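Local structure of arginine decarboxylase, A207R protein (Paramecium bursaria Chlorella virus 1, 2NVA) at residues 177-182 with 253-258; 32-37 with 41-46; 217-222 with 258-263; 134-139 with 188-193. The protein catalyses the pyridoxal 5'-phosphate-dependent decarboxylation of arginine to agmatine, as a viral member of the class-II Orn/Lys/Arg decarboxylase family built on a TIM barrel. All blocks are in the same frame, centred on the assembly; numbering follows the deposited sequence.

In the fold
Contacts 1, 2 and 4 lie within the barrel; contact 3 joins a barrel loop to the stretch leading into the mixed sheet. Contact 1 is buried, its centre about 6 Å from the centre of the chain, and is polar: a loop and the start of helix 255-258 close round the cofactor phosphate. Contact 2, also buried, joins helix 24-37 to strand 41-46 through one indole. Contact 3 reaches the surface and is partly bridged by water; it shares Ala258 with contact 1, and a salt bridge from Arg182 to Asp220 ties the two together. Contact 4, partly buried and apolar, has its centre about 19 Å from the chain centre and is linked to contact 1 by Asp138, which meets both Val177 and Ser181.

Contact 1 (177-182 with 253-258); sequences VGSGSR and PGRFFA. With PL2 ((4-{[(4-{[amino(imino)methyl]amino}butyl)amino]methyl}-5-hydroxy-6-methylpyridin-3-yl)methyl dihydrogen phosphate), chain I.
Arg255 runs alongside the phosphate of PL2, the cofactor-agmatine adduct, to reach Ser179 in the phosphate-binding site of this TIM-barrel decarboxylase. Its CB stands 3.7 Å from PL2 OP3, and CG packs against both OP2 and OP3, placed there by a first torsion of 70° that sets CG between the backbone N and the carbonyl carbon. CD passes near Gly180 CA, and the chain bends at chi3 to turn NE onto PL2 OP2 at 2.9 Å. NH2 then donates to Ser179 OG at 2.7 Å, almost straight at 177° and within the guanidinium plane; a salt bridge from NH2 to Glu296 adds a second partner. Ser179 OG in turn donates to PL2 OP2 at 2.7 Å, so that this one oxygen receives both NE and the hydroxyl. Gly180 CA lies over one guanidinium face. The backbone completes the grip: Gly254 N bonds PL2 OP1 at 3.0 Å and Arg255 N bonds PL2 OP3 at 2.8 Å, the latter from the first turn of helix 255-258. In the fold, segment 177-182 runs from strand 170-174 into helix 184-204, while segment 253-258 follows strand 248-251, with Phe256 and Phe257 packing against helix 24-37.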
loop_
_atom_site.group_PDB
_atom_site.type_symbol
_atom_site.label_atom_id
_atom_site.label_comp_id
_atom_site.label_asym_id
_atom_site.label_seq_id
_atom_site.Cartn_x
_atom_site.Cartn_y
_atom_site.Cartn_z
ATOM N N VAL A 177 2.192 -14.761 18.101
ATOM C CA VAL A 177 2.204 -13.727 19.137
ATOM C C VAL A 177 2.106 -12.319 18.553
ATOM O O VAL A 177 1.770 -11.368 19.265
ATOM C CB VAL A 177 3.447 -13.826 20.057
ATOM C CG1 VAL A 177 3.508 -15.187 20.704
ATOM C CG2 VAL A 177 4.735 -13.517 19.276
ATOM N N GLY A 178 2.400 -12.184 17.266
ATOM C CA GLY A 178 2.461 -10.881 16.629
ATOM C C GLY A 178 3.719 -10.775 15.791
ATOM O O GLY A 178 4.727 -11.424 16.092
ATOM N N SER A 179 3.654 -9.967 14.741
ATOM C CA SER A 179 4.779 -9.807 13.835
ATOM C C SER A 179 5.791 -8.808 14.413
ATOM O O SER A 179 5.424 -7.685 14.789
ATOM C CB SER A 179 4.293 -9.372 12.443
ATOM O OG SER A 179 5.337 -9.556 11.478
ATOM N N GLY A 180 7.055 -9.218 14.476
ATOM C CA GLY A 180 8.132 -8.395 15.021
ATOM C C GLY A 180 8.108 -8.441 16.535
ATOM O O GLY A 180 7.835 -7.426 17.199
ATOM N N SER A 181 8.405 -9.608 17.090
ATOM C CA SER A 181 8.358 -9.829 18.525
ATOM C C SER A 181 9.760 -9.999 19.098
ATOM O O SER A 181 10.582 -10.737 18.541
ATOM C CB SER A 181 7.538 -11.080 18.844
ATOM O OG SER A 181 7.552 -11.333 20.233
ATOM N N ARG A 182 10.013 -9.289 20.191
ATOM C CA ARG A 182 11.268 -9.402 20.940
ATOM C C ARG A 182 10.956 -9.663 22.420
ATOM O O ARG A 182 11.697 -9.267 23.315
ATOM C CB ARG A 182 12.116 -8.144 20.740
ATOM C CG ARG A 182 12.535 -7.910 19.292
ATOM C CD ARG A 182 13.732 -6.982 19.222
ATOM N NE ARG A 182 14.377 -6.961 17.910
ATOM C CZ ARG A 182 14.032 -6.149 16.916
ATOM N NH1 ARG A 182 13.027 -5.282 17.055
ATOM N NH2 ARG A 182 14.698 -6.180 15.769
ATOM N N PRO A 253 8.243 -18.723 10.344
ATOM C CA PRO A 253 9.005 -17.475 10.305
ATOM C C PRO A 253 8.952 -16.818 8.930
ATOM O O PRO A 253 9.054 -17.506 7.916
ATOM C CB PRO A 253 10.442 -17.927 10.611
ATOM C CG PRO A 253 10.501 -19.336 10.119
ATOM C CD PRO A 253 9.120 -19.914 10.367
ATOM N N GLY A 254 8.810 -15.493 8.907
ATOM C CA GLY A 254 8.935 -14.740 7.665
ATOM C C GLY A 254 10.177 -13.877 7.750
ATOM O O GLY A 254 11.194 -14.157 7.099
ATOM N N ARG A 255 10.113 -12.853 8.598
ATOM C CA ARG A 255 11.183 -11.857 8.681
ATOM C C ARG A 255 12.541 -12.410 9.150
ATOM O O ARG A 255 13.571 -11.817 8.850
ATOM C CB ARG A 255 10.771 -10.654 9.552
ATOM C CG ARG A 255 10.660 -10.977 11.047
ATOM C CD ARG A 255 10.264 -9.771 11.877
ATOM N NE ARG A 255 8.886 -9.333 11.606
ATOM C CZ ARG A 255 8.566 -8.173 11.028
ATOM N NH1 ARG A 255 9.516 -7.320 10.632
ATOM N NH2 ARG A 255 7.287 -7.864 10.818
ATOM N N PHE A 256 12.539 -13.522 9.895
ATOM C CA PHE A 256 13.801 -14.108 10.349
ATOM C C PHE A 256 14.742 -14.363 9.171
ATOM O O PHE A 256 15.933 -14.051 9.244
ATOM C CB PHE A 256 13.588 -15.401 11.157
ATOM C CG PHE A 256 14.863 -15.976 11.744
ATOM C CD1 PHE A 256 15.252 -15.651 13.041
ATOM C CD2 PHE A 256 15.673 -16.833 10.990
ATOM C CE1 PHE A 256 16.445 -16.177 13.580
ATOM C CE2 PHE A 256 16.867 -17.358 11.515
ATOM C CZ PHE A 256 17.246 -17.030 12.809
ATOM N N PHE A 257 14.202 -14.915 8.090
ATOM C CA PHE A 257 15.001 -15.212 6.896
ATOM C C PHE A 257 15.033 -14.083 5.881
ATOM O O PHE A 257 16.048 -13.874 5.222
ATOM C CB PHE A 257 14.510 -16.498 6.225
ATOM C CG PHE A 257 14.633 -17.708 7.097
ATOM C CD1 PHE A 257 15.889 -18.188 7.465
ATOM C CD2 PHE A 257 13.506 -18.369 7.560
ATOM C CE1 PHE A 257 16.020 -19.308 8.289
ATOM C CE2 PHE A 257 13.624 -19.492 8.391
ATOM C CZ PHE A 257 14.892 -19.962 8.749
ATOM N N ALA A 258 13.916 -13.369 5.748
ATOM C CA ALA A 258 13.771 -12.383 4.666
ATOM C C ALA A 258 14.450 -11.049 4.962
ATOM O O ALA A 258 14.912 -10.374 4.040
ATOM C CB ALA A 258 12.294 -12.181 4.316
HETATM N N1 PL2 I . 2.593 -16.919 9.970
HETATM C C2 PL2 I . 1.421 -16.269 9.885
HETATM C C2A PL2 I . 0.096 -17.058 9.904
HETATM C C3 PL2 I . 1.436 -14.872 9.781
HETATM O O3 PL2 I . 0.236 -14.237 9.713
HETATM C C4 PL2 I . 2.642 -14.143 9.770
HETATM C C4A PL2 I . 2.702 -12.592 9.643
HETATM C C5 PL2 I . 3.828 -14.898 9.868
HETATM C C6 PL2 I . 3.768 -16.276 9.962
HETATM P P PL2 I . 7.006 -12.821 10.803
HETATM N N PL2 I . 1.488 -11.929 10.173
HETATM C CA PL2 I . 1.139 -10.740 9.383
HETATM C CG PL2 I . 1.896 -8.454 8.601
HETATM O OP2 PL2 I . 7.092 -11.590 11.829
HETATM O OP3 PL2 I . 7.465 -12.237 9.355
HETATM O OP1 PL2 I . 7.848 -13.971 11.245
HETATM O OP4 PL2 I . 5.432 -13.147 10.736
HETATM C C5M PL2 I . 5.204 -14.202 9.870
HETATM C CB PL2 I . 2.307 -9.732 9.336
HETATM C CD PL2 I . 3.052 -7.426 8.582
HETATM N NE PL2 I . 2.579 -6.285 7.768
HETATM C CZ PL2 I . 3.343 -5.306 7.259
HETATM N NH2 PL2 I . 2.758 -4.334 6.517
HETATM N NH1 PL2 I . 4.660 -5.282 7.482
#

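Contact 2 (32-37 with 41-46); sequences DQWTIL and VTPHYA
In the TIM-barrel domain, helix 24-37 is followed, after a short connection, by the barrel strand 41-46, and Trp34 meets Val41 and Pro43 where the helix packs on that strand, the closest CA pair being Trp34 and Pro43 at 8.2 Å. The tryptophan carries the contact from the helix side. With CG anti to the backbone N (chi1 179°), its indole extends from the helix toward the strand and presents its pyrrole N-H to the main chain. NE1 donates to Val41 O at 2.9 Å with an N-H...O angle of 161°. The oxygen lies in the indole plane, only 3° out of it, whereas the donor stands above the carbonyl plane, so the bond is well aligned for the ring but tilted for the acceptor. The bond, with the packing on the ring, restrains the rotation of the indole, and it satisfies the buried ring nitrogen.

Pro43 covers one face. Its CG sits 4.0 Å from the centroid of the Trp34 five-membered ring, close enough to the ring normal to count as a CH-pi contact, and its CB rests above the same face, near NE1 and CE2. Phe256, which follows strand 248-251, meets the indole edge-to-face, and Ala251 and Pro253 also touch it, which places the tryptophan between its own helix and two neighbouring barrel strands. Strand 41-46 runs on to Ala46, which touches PL2. The benzo side of the indole closes the contact with an apolar touch, Trp34 CZ2 lying 3.9 Å from Val41 CG1.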
loop_
_atom_site.group_PDB
_atom_site.type_symbol
_atom_site.label_atom_id
_atom_site.label_comp_id
_atom_site.label_asym_id
_atom_site.label_seq_id
_atom_site.Cartn_x
_atom_site.Cartn_y
_atom_site.Cartn_z
ATOM N N ASP A 32 21.054 -22.421 8.216
ATOM C CA ASP A 32 21.963 -23.227 9.028
ATOM C C ASP A 32 21.934 -22.814 10.493
ATOM O O ASP A 32 22.011 -23.669 11.372
ATOM C CB ASP A 32 23.403 -23.167 8.493
ATOM C CG ASP A 32 23.556 -23.868 7.150
ATOM O OD1 ASP A 32 24.604 -23.661 6.494
ATOM O OD2 ASP A 32 22.638 -24.612 6.739
ATOM N N GLN A 33 21.818 -21.507 10.739
ATOM C CA GLN A 33 21.704 -20.965 12.087
ATOM C C GLN A 33 20.390 -21.378 12.734
ATOM O O GLN A 33 20.353 -21.704 13.916
ATOM C CB GLN A 33 21.824 -19.444 12.079
ATOM C CG GLN A 33 23.268 -18.967 11.941
ATOM C CD GLN A 33 24.122 -19.399 13.123
ATOM O OE1 GLN A 33 24.891 -20.361 13.029
ATOM N NE2 GLN A 33 23.981 -18.699 14.255
ATOM N N TRP A 34 19.313 -21.352 11.958
ATOM C CA TRP A 34 18.021 -21.785 12.479
ATOM C C TRP A 34 18.122 -23.217 13.011
ATOM O O TRP A 34 17.637 -23.509 14.096
ATOM C CB TRP A 34 16.929 -21.707 11.407
ATOM C CG TRP A 34 15.590 -22.175 11.919
ATOM C CD1 TRP A 34 15.152 -23.477 12.032
ATOM C CD2 TRP A 34 14.530 -21.354 12.426
ATOM N NE1 TRP A 34 13.878 -23.503 12.559
ATOM C CE2 TRP A 34 13.472 -22.215 12.801
ATOM C CE3 TRP A 34 14.357 -19.967 12.568
ATOM C CZ2 TRP A 34 12.267 -21.733 13.328
ATOM C CZ3 TRP A 34 13.159 -19.492 13.093
ATOM C CH2 TRP A 34 12.137 -20.370 13.474
ATOM N N THR A 35 18.753 -24.093 12.228
ATOM C CA THR A 35 18.940 -25.505 12.576
ATOM C C THR A 35 19.656 -25.661 13.920
ATOM O O THR A 35 19.309 -26.534 14.718
ATOM C CB THR A 35 19.685 -26.248 11.433
ATOM O OG1 THR A 35 18.920 -26.094 10.220
ATOM C CG2 THR A 35 19.856 -27.731 11.738
ATOM N N ILE A 36 20.631 -24.792 14.168
ATOM C CA ILE A 36 21.349 -24.793 15.433
ATOM C C ILE A 36 20.552 -24.151 16.585
ATOM O O ILE A 36 20.530 -24.695 17.694
ATOM C CB ILE A 36 22.829 -24.234 15.306
ATOM C CG1 ILE A 36 23.430 -23.919 16.681
ATOM C CG2 ILE A 36 22.892 -22.970 14.518
ATOM C CD1 ILE A 36 24.000 -25.119 17.391
ATOM N N LEU A 37 19.896 -23.025 16.324
ATOM C CA LEU A 37 19.136 -22.327 17.362
ATOM C C LEU A 37 17.907 -23.122 17.807
ATOM O O LEU A 37 17.557 -23.141 18.986
ATOM C CB LEU A 37 18.718 -20.938 16.878
ATOM C CG LEU A 37 19.852 -19.974 16.523
ATOM C CD1 LEU A 37 19.295 -18.662 15.991
ATOM C CD2 LEU A 37 20.750 -19.732 17.726
ATOM N N VAL A 41 12.710 -27.608 15.690
ATOM C CA VAL A 41 11.652 -26.849 15.013
ATOM C C VAL A 41 11.850 -26.770 13.496
ATOM O O VAL A 41 12.843 -26.212 13.013
ATOM C CB VAL A 41 11.527 -25.413 15.593
ATOM C CG1 VAL A 41 10.317 -24.690 14.990
ATOM C CG2 VAL A 41 11.422 -25.445 17.114
ATOM N N THR A 42 10.905 -27.340 12.755
ATOM C CA THR A 42 10.924 -27.277 11.298
ATOM C C THR A 42 10.311 -25.956 10.847
ATOM O O THR A 42 9.141 -25.685 11.141
ATOM C CB THR A 42 10.143 -28.455 10.669
ATOM O OG1 THR A 42 10.794 -29.679 11.025
ATOM C CG2 THR A 42 10.097 -28.338 9.151
ATOM N N PRO A 43 11.105 -25.130 10.137
ATOM C CA PRO A 43 10.578 -23.844 9.682
ATOM C C PRO A 43 9.698 -24.003 8.443
ATOM O O PRO A 43 10.085 -24.678 7.486
ATOM C CB PRO A 43 11.844 -23.037 9.351
ATOM C CG PRO A 43 12.867 -24.070 8.982
ATOM C CD PRO A 43 12.505 -25.351 9.714
ATOM N N HIS A 44 8.516 -23.395 8.489
ATOM C CA HIS A 44 7.679 -23.237 7.320
ATOM C C HIS A 44 7.713 -21.761 6.947
ATOM O O HIS A 44 6.985 -20.968 7.529
ATOM C CB HIS A 44 6.243 -23.708 7.615
ATOM C CG HIS A 44 6.098 -25.200 7.592
ATOM N ND1 HIS A 44 5.362 -25.863 6.632
ATOM C CD2 HIS A 44 6.615 -26.159 8.396
ATOM C CE1 HIS A 44 5.434 -27.167 6.847
ATOM N NE2 HIS A 44 6.184 -27.375 7.915
ATOM N N TYR A 45 8.569 -21.418 5.985
ATOM C CA TYR A 45 8.792 -20.013 5.638
ATOM C C TYR A 45 7.488 -19.333 5.178
ATOM O O TYR A 45 6.786 -19.846 4.309
ATOM C CB TYR A 45 9.875 -19.876 4.556
ATOM C CG TYR A 45 9.994 -18.466 4.021
ATOM C CD1 TYR A 45 9.646 -18.163 2.686
ATOM C CD2 TYR A 45 10.404 -17.422 4.849
ATOM C CE1 TYR A 45 9.723 -16.854 2.191
ATOM C CE2 TYR A 45 10.491 -16.108 4.371
ATOM C CZ TYR A 45 10.160 -15.828 3.049
ATOM O OH TYR A 45 10.231 -14.534 2.579
ATOM N N ALA A 46 7.204 -18.165 5.757
ATOM C CA ALA A 46 6.011 -17.387 5.423
ATOM C C ALA A 46 6.252 -16.620 4.128
ATOM O O ALA A 46 6.857 -15.542 4.118
ATOM C CB ALA A 46 5.634 -16.432 6.583
#

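Contact 3 (217-222 with 258-263); sequences LHADID and AEHYSV
The His260 imidazole is held between two aliphatic groups and bonded at its edge: Ile221 CD1 lies over one face, Glu259 CG over the opposite one, both offset toward the rim, and Ala219 O meets the edge. The contact joins a TIM-barrel loop, after strand 210-212, to the turn between helix 255-258 and strand 262-274 of the mixed sheet. Ile221 CD1 sits 3.9 Å from the His260 ring centroid, over the face, a CH-pi contact. At the edge, His260 NE2 donates to Ala219 O at 2.8 Å with an angle of 161°, and the donor lies in the carbonyl plane. His260 ND1 is hydrogen-bonded to Ser349, so both ring nitrogens have partners and the ring is fixed in its rotation.

The second flat pair is His218 with Glu259. Glu259 extends with CG anti to the backbone N (chi1 179°), bringing OE1 to the edge of the His218 ring, 3.4 Å from CD2, with ring and carboxylate planes 78° apart. His218 also packs on Arg255, a residue that binds the cofactor phosphate. Water 2 lies 2.9 Å from Asp220 OD1 and makes at most a weak bond to Glu259 OE1, while Asp220 OD2 pairs with Arg182. Water 1 bridges the two segments, accepting from Ala219 N at 2.8 Å and donating to Glu259 OE1 at 2.7 Å.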
loop_
_atom_site.group_PDB
_atom_site.type_symbol
_atom_site.label_atom_id
_atom_site.label_comp_id
_atom_site.label_asym_id
_atom_site.label_seq_id
_atom_site.Cartn_x
_atom_site.Cartn_y
_atom_site.Cartn_z
ATOM N N LEU A 217 9.779 -13.725 15.027
ATOM C CA LEU A 217 11.177 -13.622 15.457
ATOM C C LEU A 217 12.063 -12.848 14.480
ATOM O O LEU A 217 11.948 -13.002 13.249
ATOM C CB LEU A 217 11.771 -15.013 15.693
ATOM C CG LEU A 217 11.092 -15.905 16.725
ATOM C CD1 LEU A 217 11.778 -17.268 16.706
ATOM C CD2 LEU A 217 11.150 -15.308 18.120
ATOM N N HIS A 218 12.929 -12.001 15.034
ATOM C CA HIS A 218 13.959 -11.335 14.247
ATOM C C HIS A 218 15.253 -12.128 14.297
ATOM O O HIS A 218 15.568 -12.771 15.308
ATOM C CB HIS A 218 14.269 -9.958 14.822
ATOM C CG HIS A 218 13.245 -8.925 14.506
ATOM N ND1 HIS A 218 12.163 -8.683 15.323
ATOM C CD2 HIS A 218 13.140 -8.066 13.470
ATOM C CE1 HIS A 218 11.433 -7.711 14.804
ATOM N NE2 HIS A 218 12.012 -7.309 13.690
ATOM N N ALA A 219 16.020 -12.048 13.219
ATOM C CA ALA A 219 17.393 -12.509 13.256
ATOM C C ALA A 219 18.260 -11.314 13.670
ATOM O O ALA A 219 18.843 -10.651 12.823
ATOM C CB ALA A 219 17.804 -13.044 11.888
ATOM N N ASP A 220 18.333 -11.035 14.970
ATOM C CA ASP A 220 19.077 -9.876 15.474
ATOM C C ASP A 220 20.569 -10.187 15.571
ATOM O O ASP A 220 20.972 -11.053 16.336
ATOM C CB ASP A 220 18.527 -9.444 16.854
ATOM C CG ASP A 220 17.193 -8.713 16.748
ATOM O OD1 ASP A 220 16.998 -7.936 15.778
ATOM O OD2 ASP A 220 16.323 -8.914 17.625
ATOM N N ILE A 221 21.378 -9.462 14.809
ATOM C CA ILE A 221 22.807 -9.717 14.720
ATOM C C ILE A 221 23.568 -8.577 15.392
ATOM O O ILE A 221 23.346 -7.408 15.074
ATOM C CB ILE A 221 23.230 -9.792 13.239
ATOM C CG1 ILE A 221 22.526 -10.986 12.564
ATOM C CG2 ILE A 221 24.786 -9.901 13.109
ATOM C CD1 ILE A 221 22.375 -10.813 11.075
ATOM N N ASP A 222 24.443 -8.910 16.323
ATOM C CA ASP A 222 25.345 -7.895 16.930
ATOM C C ASP A 222 26.806 -8.317 16.734
ATOM O O ASP A 222 27.158 -9.489 17.029
ATOM N N ALA A 258 13.916 -13.369 5.748
ATOM C CA ALA A 258 13.771 -12.383 4.666
ATOM C C ALA A 258 14.450 -11.049 4.962
ATOM O O ALA A 258 14.912 -10.374 4.040
ATOM C CB ALA A 258 12.294 -12.181 4.316
ATOM N N GLU A 259 14.506 -10.651 6.233
ATOM C CA GLU A 259 15.003 -9.293 6.547
ATOM C C GLU A 259 16.359 -8.981 5.893
ATOM O O GLU A 259 16.495 -7.985 5.175
ATOM C CB GLU A 259 15.076 -9.054 8.056
ATOM C CG GLU A 259 15.623 -7.661 8.429
ATOM C CD GLU A 259 15.606 -7.371 9.926
ATOM O OE1 GLU A 259 15.062 -8.184 10.710
ATOM O OE2 GLU A 259 16.133 -6.303 10.334
ATOM N N HIS A 260 17.345 -9.841 6.132
ATOM C CA HIS A 260 18.724 -9.556 5.728
ATOM C C HIS A 260 19.044 -10.022 4.317
ATOM O O HIS A 260 20.174 -9.881 3.847
ATOM C CB HIS A 260 19.700 -10.195 6.726
ATOM C CG HIS A 260 19.460 -9.771 8.141
ATOM N ND1 HIS A 260 19.548 -8.454 8.547
ATOM C CD2 HIS A 260 19.137 -10.488 9.245
ATOM C CE1 HIS A 260 19.277 -8.378 9.840
ATOM N NE2 HIS A 260 19.035 -9.600 10.287
ATOM N N TYR A 261 18.046 -10.583 3.650
ATOM C CA TYR A 261 18.226 -11.105 2.304
ATOM C C TYR A 261 18.649 -10.037 1.286
ATOM O O TYR A 261 19.422 -10.315 0.364
ATOM C CB TYR A 261 16.928 -11.777 1.846
ATOM C CG TYR A 261 16.934 -12.333 0.422
ATOM C CD1 TYR A 261 17.940 -13.197 -0.022
ATOM C CD2 TYR A 261 15.884 -12.036 -0.464
ATOM C CE1 TYR A 261 17.921 -13.714 -1.319
ATOM C CE2 TYR A 261 15.850 -12.540 -1.739
ATOM C CZ TYR A 261 16.867 -13.390 -2.172
ATOM O OH TYR A 261 16.826 -13.899 -3.452
ATOM N N SER A 262 18.112 -8.831 1.449
ATOM C CA SER A 262 18.260 -7.770 0.460
ATOM C C SER A 262 18.657 -6.441 1.085
ATOM O O SER A 262 18.372 -6.186 2.248
ATOM C CB SER A 262 16.944 -7.564 -0.304
ATOM O OG SER A 262 16.512 -8.770 -0.917
ATOM N N VAL A 263 19.329 -5.610 0.285
ATOM C CA VAL A 263 19.417 -4.170 0.563
ATOM C C VAL A 263 18.659 -3.476 -0.564
ATOM O O VAL A 263 18.493 -4.056 -1.630
ATOM C CB VAL A 263 20.886 -3.653 0.663
ATOM C CG1 VAL A 263 21.655 -4.409 1.777
ATOM C CG2 VAL A 263 21.624 -3.777 -0.677
HETATM O O HOH W 1 14.935 -10.848 10.956
HETATM O O HOH W 2 17.281 -7.747 12.863
#

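Contact 4 (134-139 with 188-193); sequences IRCDDP and YRAIKS
Cys136 faces Ala190 and Ser193 on helix 184-204 in a contact made by van der Waals packing, with no hydrogen bond passing between the segments. The nearest backbones are those of Cys136 and Ala190, their CA atoms 5.5 Å apart, a spacing that small side chains permit. Cys136 CB lies 3.7 Å from Ala190 CB. Its sulfur, swung anti to the carbonyl carbon (chi1 -64°), runs along the helix to Ser193, where SG is 3.9 Å from CB. Ile134 reaches the same turn with its terminal methyl, CD1 standing 4.0 Å from Ser193 CB and touching the serine carbonyl group as well.

Ionic interaction stays within the loop. Arg135 grips Asp137 side-on: NH2 donates to OD2 at 2.8 Å on the syn lone pair, and NE meets that same oxygen at 3.1 Å, both in the guanidinium plane. Asp137 points away from the helix and Arg135 makes no contact with it, while Ile134 and Cys136 point toward it.

Segment 134-139 follows barrel strand 129-133, and Ile134 is backbone-bonded to Ser174 of the adjacent strand 170-174. Ile191 points away from the loop and packs on helix 229-241, which places helix 184-204 between segment 134-139 and helix 229-241.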
loop_
_atom_site.group_PDB
_atom_site.type_symbol
_atom_site.label_atom_id
_atom_site.label_comp_id
_atom_site.label_asym_id
_atom_site.label_seq_id
_atom_site.Cartn_x
_atom_site.Cartn_y
_atom_site.Cartn_z
ATOM N N ILE A 134 -4.890 -20.551 18.296
ATOM C CA ILE A 134 -5.359 -19.875 19.502
ATOM C C ILE A 134 -4.752 -18.484 19.610
ATOM O O ILE A 134 -3.624 -18.251 19.157
ATOM C CB ILE A 134 -5.074 -20.707 20.783
ATOM C CG1 ILE A 134 -3.564 -20.885 21.006
ATOM C CG2 ILE A 134 -5.763 -22.074 20.658
ATOM C CD1 ILE A 134 -3.194 -21.505 22.383
ATOM N N ARG A 135 -5.499 -17.562 20.215
ATOM C CA ARG A 135 -4.991 -16.210 20.397
ATOM C C ARG A 135 -4.087 -16.140 21.627
ATOM O O ARG A 135 -4.504 -16.504 22.735
ATOM C CB ARG A 135 -6.136 -15.216 20.555
ATOM C CG ARG A 135 -5.643 -13.796 20.733
ATOM C CD ARG A 135 -6.775 -12.847 21.001
ATOM N NE ARG A 135 -6.249 -11.486 21.123
ATOM C CZ ARG A 135 -6.995 -10.385 21.161
ATOM N NH1 ARG A 135 -8.321 -10.463 21.065
ATOM N NH2 ARG A 135 -6.407 -9.201 21.269
ATOM N N CYS A 136 -2.857 -15.673 21.424
ATOM C CA CYS A 136 -1.898 -15.463 22.510
ATOM C C CYS A 136 -0.997 -14.295 22.128
ATOM O O CYS A 136 -0.018 -14.480 21.389
ATOM C CB CYS A 136 -1.017 -16.706 22.725
ATOM S SG CYS A 136 -1.824 -18.227 23.256
ATOM N N ASP A 137 -1.302 -13.097 22.609
ATOM C CA ASP A 137 -0.625 -11.907 22.097
ATOM C C ASP A 137 0.680 -11.568 22.819
ATOM O O ASP A 137 0.818 -11.783 24.022
ATOM C CB ASP A 137 -1.528 -10.674 22.175
ATOM C CG ASP A 137 -2.828 -10.830 21.405
ATOM O OD1 ASP A 137 -3.015 -11.832 20.678
ATOM O OD2 ASP A 137 -3.666 -9.904 21.519
ATOM N N ASP A 138 1.621 -11.015 22.063
ATOM C CA ASP A 138 2.734 -10.285 22.649
ATOM C C ASP A 138 2.305 -8.821 22.606
ATOM O O ASP A 138 2.199 -8.245 21.516
ATOM C CB ASP A 138 4.005 -10.487 21.814
ATOM C CG ASP A 138 5.130 -9.517 22.200
ATOM O OD1 ASP A 138 5.024 -8.844 23.252
ATOM O OD2 ASP A 138 6.099 -9.409 21.426
ATOM N N PRO A 139 2.064 -8.212 23.773
ATOM C CA PRO A 139 1.605 -6.817 23.736
ATOM C C PRO A 139 2.643 -5.811 23.214
ATOM O O PRO A 139 2.279 -4.683 22.860
ATOM C CB PRO A 139 1.255 -6.520 25.200
ATOM C CG PRO A 139 2.023 -7.491 25.999
ATOM C CD PRO A 139 2.171 -8.727 25.148
ATOM N N TYR A 188 6.834 -18.181 25.695
ATOM C CA TYR A 188 6.714 -19.116 26.799
ATOM C C TYR A 188 5.240 -19.306 27.199
ATOM O O TYR A 188 4.761 -20.431 27.283
ATOM C CB TYR A 188 7.535 -18.645 28.000
ATOM C CG TYR A 188 7.659 -19.734 29.044
ATOM C CD1 TYR A 188 8.776 -20.564 29.076
ATOM C CD2 TYR A 188 6.643 -19.958 29.964
ATOM C CE1 TYR A 188 8.889 -21.599 30.011
ATOM C CE2 TYR A 188 6.748 -20.988 30.926
ATOM C CZ TYR A 188 7.875 -21.807 30.931
ATOM O OH TYR A 188 7.998 -22.821 31.865
ATOM N N ARG A 189 4.538 -18.201 27.441
ATOM C CA ARG A 189 3.118 -18.233 27.825
ATOM C C ARG A 189 2.234 -18.824 26.726
ATOM O O ARG A 189 1.252 -19.525 27.022
ATOM C CB ARG A 189 2.621 -16.827 28.209
ATOM C CG ARG A 189 3.184 -16.294 29.544
ATOM C CD ARG A 189 2.758 -14.842 29.776
ATOM N NE ARG A 189 2.738 -14.454 31.199
ATOM C CZ ARG A 189 3.710 -13.796 31.840
ATOM N NH1 ARG A 189 4.819 -13.416 31.201
ATOM N NH2 ARG A 189 3.569 -13.480 33.119
ATOM N N ALA A 190 2.583 -18.541 25.467
ATOM C CA ALA A 190 1.850 -19.068 24.319
ATOM C C ALA A 190 2.005 -20.583 24.209
ATOM O O ALA A 190 1.044 -21.290 23.887
ATOM C CB ALA A 190 2.308 -18.399 23.035
ATOM N N ILE A 191 3.215 -21.075 24.457
ATOM C CA ILE A 191 3.488 -22.517 24.369
ATOM C C ILE A 191 2.795 -23.263 25.524
ATOM O O ILE A 191 2.277 -24.374 25.337
ATOM C CB ILE A 191 5.022 -22.799 24.293
ATOM C CG1 ILE A 191 5.578 -22.275 22.955
ATOM C CG2 ILE A 191 5.340 -24.302 24.475
ATOM C CD1 ILE A 191 7.084 -21.959 22.961
ATOM N N LYS A 192 2.769 -22.636 26.702
ATOM C CA LYS A 192 2.036 -23.184 27.841
ATOM C C LYS A 192 0.535 -23.277 27.530
ATOM O O LYS A 192 -0.091 -24.310 27.781
ATOM C CB LYS A 192 2.274 -22.340 29.102
ATOM C CG LYS A 192 1.568 -22.884 30.349
ATOM C CD LYS A 192 1.800 -21.986 31.568
ATOM C CE LYS A 192 1.171 -22.654 32.817
ATOM N NZ LYS A 192 1.516 -21.866 34.051
ATOM N N SER A 193 -0.037 -22.200 26.988
ATOM C CA SER A 193 -1.456 -22.192 26.623
ATOM C C SER A 193 -1.753 -23.228 25.545
ATOM O O SER A 193 -2.842 -23.807 25.510
ATOM C CB SER A 193 -1.881 -20.803 26.126
ATOM O OG SER A 193 -1.783 -19.847 27.170
#